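Local coordinates for putative metal-sulfur cluster biosynthesis proteins YuaD (Bacillus subtilis, PDB 1ORU), which is of unknown function but has a MOSC domain and, like its family, may bind molybdenum and pyridoxal phosphate, at residues Ser22-Lys26 and Pro91-Asn97; Phe33-Ile38 and Arg67-Ile71; Leu109-Ser113 and Val181-Gln185. One frame throughout, in Å; residues are numbered along the deposited sequence.

Interaction 1: Ser22-Lys26 and Pro91-Asn97; sequences SFVTK and PEWLGAN
F23 meets the turn E92-G95 with both its ring and its carbonyl. The ring presents an edge, CE1 lying 3.4 Å from W93 O with that oxygen in the ring plane. F23 O points at the backbone of G95, 3.1 Å from G95 CA. A CB on G95 would run into F23 O, so the close approach calls for glycine; the positive phi of 68° suits glycine as well. A water lies between F23 O and G95 O, within hydrogen-bonding distance of each.

V24 follows, its N bonded to S22 OG in an ST turn. Its CA makes a CA-H...O contact of 3.3 Å with E92 O, and CG1 comes up to the same oxygen at 3.5 Å. That oxygen already receives G95 N inside its own turn.

T25 adds a further, weak bond, T25 N to E92 O at 3.3 Å. With chi1 at 55°, T25 OG1 stands between its own N and carbonyl carbon and donates to A96 O at 2.9 Å, tilted 15° from the carbonyl plane, while CG2 lies near G95 O. In return, E92 CG rests 3.3 Å from T25 O before the chain bends at chi2 and carries the carboxylate away. The receiving loop is itself braced: P91 O takes A96 N and L94 N from opposite faces of its plane. The example illustrates how two irregular segments can dock through carbonyls and one hydroxyl.

Around them, helix 133-142 packs on F23, W93 and L94, and Y142 stacks on the W93 ring. Strand 5-17 lies against T25, P91 and E92 through Y16, while strand 69-73 backs P91 and A96 with V72.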
# COMPACT_ATOMS: atom_id res chain seq x y z
N SER A 22 -10.98 23.28 -3.70
CA SER A 22 -11.50 22.60 -4.88
C SER A 22 -10.62 21.42 -5.26
O SER A 22 -9.40 21.52 -5.16
CB SER A 22 -11.55 23.57 -6.07
OG SER A 22 -11.82 22.88 -7.27
N PHE A 23 -11.21 20.32 -5.69
CA PHE A 23 -10.39 19.17 -6.06
C PHE A 23 -9.95 19.24 -7.51
O PHE A 23 -9.14 18.43 -7.96
CB PHE A 23 -11.09 17.84 -5.75
CG PHE A 23 -12.26 17.53 -6.64
CD1 PHE A 23 -12.08 17.24 -7.99
CD2 PHE A 23 -13.55 17.47 -6.11
CE1 PHE A 23 -13.16 16.89 -8.80
CE2 PHE A 23 -14.64 17.12 -6.91
CZ PHE A 23 -14.44 16.83 -8.26
N VAL A 24 -10.47 20.21 -8.26
CA VAL A 24 -10.07 20.38 -9.65
C VAL A 24 -8.70 21.04 -9.56
O VAL A 24 -8.55 22.15 -9.04
CB VAL A 24 -11.06 21.27 -10.42
CG1 VAL A 24 -10.50 21.61 -11.80
CG2 VAL A 24 -12.38 20.54 -10.57
N THR A 25 -7.69 20.34 -10.06
CA THR A 25 -6.31 20.81 -10.00
C THR A 25 -5.93 21.78 -11.11
O THR A 25 -6.66 21.93 -12.10
CB THR A 25 -5.37 19.60 -10.03
OG1 THR A 25 -5.64 18.80 -11.18
CG2 THR A 25 -5.58 18.74 -8.78
N LYS A 26 -4.80 22.46 -10.93
CA LYS A 26 -4.30 23.40 -11.93
C LYS A 26 -2.88 23.02 -12.32
O LYS A 26 -2.05 22.67 -11.47
CB LYS A 26 -4.36 24.85 -11.42
CG LYS A 26 -3.58 25.14 -10.17
CD LYS A 26 -3.75 26.60 -9.76
CE LYS A 26 -5.22 26.93 -9.50
NZ LYS A 26 -5.39 28.32 -9.00
N PRO A 91 -7.32 15.84 -17.21
CA PRO A 91 -6.87 15.31 -15.92
C PRO A 91 -7.28 16.21 -14.75
O PRO A 91 -7.58 15.72 -13.66
CB PRO A 91 -5.35 15.24 -16.10
CG PRO A 91 -5.21 14.90 -17.56
CD PRO A 91 -6.23 15.84 -18.20
N GLU A 92 -7.30 17.52 -15.00
CA GLU A 92 -7.66 18.49 -13.97
C GLU A 92 -9.05 18.24 -13.39
O GLU A 92 -9.27 18.36 -12.19
CB GLU A 92 -7.62 19.92 -14.53
CG GLU A 92 -6.24 20.38 -14.97
CD GLU A 92 -6.02 20.25 -16.47
OE1 GLU A 92 -6.31 19.17 -17.03
OE2 GLU A 92 -5.55 21.23 -17.09
N TRP A 93 -9.99 17.90 -14.27
CA TRP A 93 -11.36 17.64 -13.86
C TRP A 93 -11.45 16.44 -12.93
O TRP A 93 -12.37 16.35 -12.11
CB TRP A 93 -12.23 17.38 -15.08
CG TRP A 93 -12.22 18.48 -16.10
CD1 TRP A 93 -11.75 19.75 -15.94
CD2 TRP A 93 -12.73 18.41 -17.43
NE1 TRP A 93 -11.94 20.48 -17.09
CE2 TRP A 93 -12.54 19.67 -18.03
CE3 TRP A 93 -13.33 17.39 -18.19
CZ2 TRP A 93 -12.93 19.95 -19.34
CZ3 TRP A 93 -13.72 17.67 -19.49
CH2 TRP A 93 -13.51 18.94 -20.06
N LEU A 94 -10.50 15.52 -13.06
CA LEU A 94 -10.49 14.33 -12.22
C LEU A 94 -9.62 14.53 -10.98
O LEU A 94 -9.43 13.60 -10.19
CB LEU A 94 -9.98 13.13 -13.03
CG LEU A 94 -10.73 12.82 -14.33
CD1 LEU A 94 -10.07 11.64 -15.03
CD2 LEU A 94 -12.18 12.50 -14.02
N GLY A 95 -9.10 15.74 -10.81
CA GLY A 95 -8.27 16.05 -9.67
C GLY A 95 -6.93 15.33 -9.67
O GLY A 95 -6.34 15.09 -8.61
N ALA A 96 -6.43 14.98 -10.85
CA ALA A 96 -5.15 14.29 -10.95
C ALA A 96 -3.97 15.21 -10.66
O ALA A 96 -4.04 16.42 -10.92
CB ALA A 96 -5.00 13.68 -12.34
N ASN A 97 -2.90 14.65 -10.13
CA ASN A 97 -1.69 15.41 -9.83
C ASN A 97 -0.66 15.13 -10.92
O ASN A 97 0.23 15.94 -11.18
CB ASN A 97 -1.11 15.00 -8.48
CG ASN A 97 -2.04 15.33 -7.34
OD1 ASN A 97 -2.37 16.50 -7.11
ND2 ASN A 97 -2.49 14.31 -6.63
O HOH W 1 -7.29 16.80 -6.43

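Interaction 2: Phe33-Ile38 and Arg67-Ile71; sequences FDYGGI and RQISI
G37 and Q68 bring their CA atoms to 4.8 Å where the type II beta turn D34-G37 lies against the start of strand 69-73, at a classic beta bulge in which Q68 and I69 both face C165. The turn is closed by G37 N to D34 O, and the backbone angles of G36 and G37 would jam a CB against the preceding carbonyl.

Q68 reaches out beyond CG as an extended chain (chi2 169°), its amide carbon CD 3.5 Å from G36 C. OE1 takes a weak bond from G36 N at 3.2 Å, a water that also receives G36 N, and V167 N of strand 163-169; NE2 donates to N65 O. A second water joins I38 N to Q68 O. Beside this polar patch, I69 CD1 touches both I38 and F33: it is 3.5 Å from I38 CG1, the two side chains crossing at about a right angle, and 3.8 Å from F33 CE1.

Were Q68 cut back to an alanine, G36 N and V167 N would probably lose their shared acceptor and N65 O its donor, with a gap opened beside the turn.

The case shows one buried amide bridging the turn, strand 163-169 and N65: gripped at both ends, its rotation is fixed, and it offers a weak acceptor to one N-H of the glycine turn, alongside a water, next to an apolar contact of F33, I38 and I69.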
# COMPACT_ATOMS: atom_id res chain seq x y z
N PHE A 33 7.61 16.56 -4.41
CA PHE A 33 7.04 15.39 -3.76
C PHE A 33 7.82 15.24 -2.46
O PHE A 33 9.05 15.28 -2.46
CB PHE A 33 7.24 14.12 -4.59
CG PHE A 33 6.32 13.99 -5.78
CD1 PHE A 33 5.23 14.84 -5.94
CD2 PHE A 33 6.54 12.99 -6.72
CE1 PHE A 33 4.36 14.69 -7.03
CE2 PHE A 33 5.68 12.83 -7.81
CZ PHE A 33 4.59 13.68 -7.97
N ASP A 34 7.10 15.07 -1.36
CA ASP A 34 7.73 14.89 -0.06
C ASP A 34 6.86 13.88 0.67
O ASP A 34 5.76 13.57 0.22
CB ASP A 34 7.77 16.22 0.70
CG ASP A 34 8.74 16.19 1.88
OD1 ASP A 34 9.28 15.12 2.20
OD2 ASP A 34 8.96 17.27 2.48
N TYR A 35 7.35 13.35 1.79
CA TYR A 35 6.53 12.40 2.53
C TYR A 35 5.22 13.10 2.86
O TYR A 35 5.21 14.20 3.41
CB TYR A 35 7.26 11.97 3.80
CG TYR A 35 8.56 11.24 3.50
CD1 TYR A 35 8.55 10.07 2.74
CD2 TYR A 35 9.78 11.72 3.97
CE1 TYR A 35 9.74 9.40 2.45
CE2 TYR A 35 10.97 11.06 3.69
CZ TYR A 35 10.94 9.90 2.92
OH TYR A 35 12.12 9.23 2.65
N GLY A 36 4.10 12.48 2.49
CA GLY A 36 2.81 13.09 2.75
C GLY A 36 2.16 13.59 1.47
O GLY A 36 0.94 13.82 1.43
N GLY A 37 2.96 13.76 0.42
CA GLY A 37 2.43 14.21 -0.85
C GLY A 37 3.08 15.48 -1.37
O GLY A 37 4.29 15.68 -1.23
N ILE A 38 2.26 16.35 -1.96
CA ILE A 38 2.71 17.62 -2.52
C ILE A 38 2.45 18.76 -1.53
O ILE A 38 1.30 19.10 -1.25
CB ILE A 38 1.93 17.95 -3.82
CG1 ILE A 38 2.16 16.85 -4.86
CG2 ILE A 38 2.36 19.31 -4.36
CD1 ILE A 38 1.11 16.84 -5.94
N ARG A 67 -3.89 8.09 0.15
CA ARG A 67 -4.11 8.69 -1.16
C ARG A 67 -3.40 10.04 -1.28
O ARG A 67 -4.04 11.09 -1.36
CB ARG A 67 -5.61 8.84 -1.39
CG ARG A 67 -6.37 7.50 -1.39
CD ARG A 67 -7.87 7.70 -1.21
NE ARG A 67 -8.42 8.57 -2.24
CZ ARG A 67 -8.76 8.17 -3.46
NH1 ARG A 67 -8.63 6.90 -3.81
NH2 ARG A 67 -9.21 9.06 -4.35
N GLN A 68 -2.07 10.00 -1.29
CA GLN A 68 -1.25 11.21 -1.37
C GLN A 68 -1.12 11.81 -2.76
O GLN A 68 -1.11 13.03 -2.91
CB GLN A 68 0.14 10.93 -0.81
CG GLN A 68 0.14 10.67 0.69
CD GLN A 68 1.47 10.14 1.19
OE1 GLN A 68 2.51 10.38 0.59
NE2 GLN A 68 1.43 9.42 2.30
N ILE A 69 -1.00 10.95 -3.77
CA ILE A 69 -0.83 11.42 -5.15
C ILE A 69 -1.79 10.66 -6.06
O ILE A 69 -1.90 9.44 -5.98
CB ILE A 69 0.62 11.16 -5.65
CG1 ILE A 69 1.63 11.88 -4.74
CG2 ILE A 69 0.76 11.66 -7.09
CD1 ILE A 69 1.57 13.40 -4.82
N SER A 70 -2.47 11.40 -6.93
CA SER A 70 -3.41 10.80 -7.86
C SER A 70 -2.83 10.84 -9.27
O SER A 70 -2.36 11.88 -9.72
CB SER A 70 -4.74 11.56 -7.82
OG SER A 70 -5.65 11.02 -8.75
N ILE A 71 -2.87 9.69 -9.95
CA ILE A 71 -2.33 9.61 -11.31
C ILE A 71 -3.34 9.05 -12.32
O ILE A 71 -4.08 8.11 -12.02
CB ILE A 71 -1.09 8.69 -11.38
CG1 ILE A 71 -0.06 9.11 -10.32
CG2 ILE A 71 -0.48 8.75 -12.77
CD1 ILE A 71 1.20 8.25 -10.34
O HOH W 2 4.81 9.47 2.01
O HOH W 3 -0.60 15.80 -1.92

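Interaction 3: Leu109-Ser113 and Val181-Gln185; sequences LKEGS and VHSYQ
S113 and Y184 meet where the type II beta turn K110-S113 leads into strand 114-116, which runs antiparallel to strand 178-184 in the mixed sheet of this MOSC domain.

L109 and V181 reach toward each other tip to tip, L109 CD1 lying 3.9 Å from V181 CG1. The same methyl is 3.5 Å from S183 OG. K110 instead runs alongside the strand end, its extended chain bringing CD to 3.6 Å from Y184 O while its CB sits near the plane of the Y184 ring, at the edge. Y184, its chi1 of 180° turning CG away from the backbone N, sets its ring beside the turn, where CD2 approaches E111 O obliquely at 3.4 Å. The backbone angles of G112 would jam a CB against the carbonyl of E111, and it would also come close to the Y184 ring. W5 of strand 5-17 meets the Y184 ring with the planes at about 55°, and E111 packs against E111 of the second subunit.

A water between the turn and the strand accepts from K110 N, donates to Y184 O and lies 2.6 Å from S183 OG, tying three positions together. A single hydroxyl, in the same spirit, does two jobs: S113 OG donates to K110 O at 2.8 Å, and receives Y184 N at 2.8 Å in a nearly straight bond of 175°.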
# COMPACT_ATOMS: atom_id res chain seq x y z
N LEU A 109 -1.89 -1.27 -12.92
CA LEU A 109 -0.59 -1.34 -12.24
C LEU A 109 -0.81 -1.84 -10.81
O LEU A 109 -1.51 -1.22 -10.02
CB LEU A 109 0.07 0.04 -12.21
CG LEU A 109 1.51 0.08 -11.71
CD1 LEU A 109 2.43 -0.67 -12.67
CD2 LEU A 109 1.96 1.52 -11.58
N LYS A 110 -0.19 -2.97 -10.47
CA LYS A 110 -0.39 -3.55 -9.15
C LYS A 110 0.22 -2.79 -7.98
O LYS A 110 1.22 -2.09 -8.12
CB LYS A 110 0.11 -5.00 -9.15
CG LYS A 110 -0.69 -5.91 -10.06
CD LYS A 110 -0.11 -7.31 -10.12
CE LYS A 110 -0.91 -8.20 -11.08
NZ LYS A 110 -0.27 -9.53 -11.28
N GLU A 111 -0.42 -2.93 -6.82
CA GLU A 111 0.06 -2.29 -5.60
C GLU A 111 1.48 -2.83 -5.38
O GLU A 111 1.74 -4.01 -5.62
CB GLU A 111 -0.84 -2.65 -4.41
CG GLU A 111 -2.25 -2.03 -4.46
CD GLU A 111 -3.27 -2.86 -5.24
OE1 GLU A 111 -2.88 -3.65 -6.12
OE2 GLU A 111 -4.49 -2.71 -4.97
N GLY A 112 2.40 -1.97 -4.95
CA GLY A 112 3.76 -2.41 -4.74
C GLY A 112 4.67 -1.97 -5.88
O GLY A 112 5.89 -2.00 -5.75
N SER A 113 4.07 -1.59 -7.00
CA SER A 113 4.83 -1.11 -8.15
C SER A 113 5.37 0.27 -7.78
O SER A 113 4.83 0.94 -6.91
CB SER A 113 3.94 -0.98 -9.39
OG SER A 113 3.43 -2.24 -9.80
N VAL A 181 8.91 2.91 -14.71
CA VAL A 181 7.89 2.17 -13.98
C VAL A 181 8.39 0.77 -13.65
O VAL A 181 8.84 0.04 -14.54
CB VAL A 181 6.57 2.07 -14.79
CG1 VAL A 181 5.52 1.28 -13.99
CG2 VAL A 181 6.06 3.47 -15.12
N HIS A 182 8.34 0.42 -12.37
CA HIS A 182 8.75 -0.90 -11.90
C HIS A 182 7.45 -1.60 -11.55
O HIS A 182 6.89 -1.39 -10.46
CB HIS A 182 9.67 -0.77 -10.68
CG HIS A 182 10.93 -0.03 -10.96
ND1 HIS A 182 12.11 -0.66 -11.30
CD2 HIS A 182 11.19 1.30 -11.01
CE1 HIS A 182 13.04 0.24 -11.55
NE2 HIS A 182 12.51 1.44 -11.38
N SER A 183 6.95 -2.40 -12.49
CA SER A 183 5.68 -3.10 -12.32
C SER A 183 5.81 -4.38 -11.50
O SER A 183 6.52 -5.31 -11.89
CB SER A 183 5.08 -3.40 -13.70
OG SER A 183 3.73 -3.80 -13.60
N TYR A 184 5.11 -4.42 -10.37
CA TYR A 184 5.14 -5.57 -9.48
C TYR A 184 4.45 -6.79 -10.08
O TYR A 184 3.39 -6.67 -10.69
CB TYR A 184 4.48 -5.21 -8.15
CG TYR A 184 4.46 -6.34 -7.14
CD1 TYR A 184 5.64 -6.86 -6.61
CD2 TYR A 184 3.25 -6.89 -6.71
CE1 TYR A 184 5.62 -7.90 -5.67
CE2 TYR A 184 3.22 -7.93 -5.77
CZ TYR A 184 4.41 -8.42 -5.26
OH TYR A 184 4.38 -9.44 -4.33
N GLN A 185 5.05 -7.96 -9.88
CA GLN A 185 4.50 -9.22 -10.40
C GLN A 185 4.21 -10.23 -9.29
O GLN A 185 4.49 -9.93 -8.11
CB GLN A 185 5.49 -9.83 -11.40
CG GLN A 185 5.94 -8.87 -12.48
CD GLN A 185 4.78 -8.32 -13.29
OE1 GLN A 185 4.96 -7.40 -14.08
NE2 GLN A 185 3.60 -8.89 -13.10
O HOH W 4 1.69 -4.41 -12.09

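How the interactions relate
Interactions 1 and 2 are neighbours, their centres 14 Å apart, and they touch directly: N97 N lies 2.8 Å from S70 O, a probable hydrogen bond where strands 69-73 and 98-101 run parallel. In sequence, interaction 2 falls wholly between the two segments of interaction 1, so the outer contact closes around the inner one. Interaction 3 comes later, its second segment at the end of the modelled chain. Its centre is 24 Å from that of interaction 1, on the opposite side of the chain's centre, and 17 Å from that of interaction 2, with which it shares the mixed sheet. Two contacts thus adjoin at one region of the sheet while the third fastens another part.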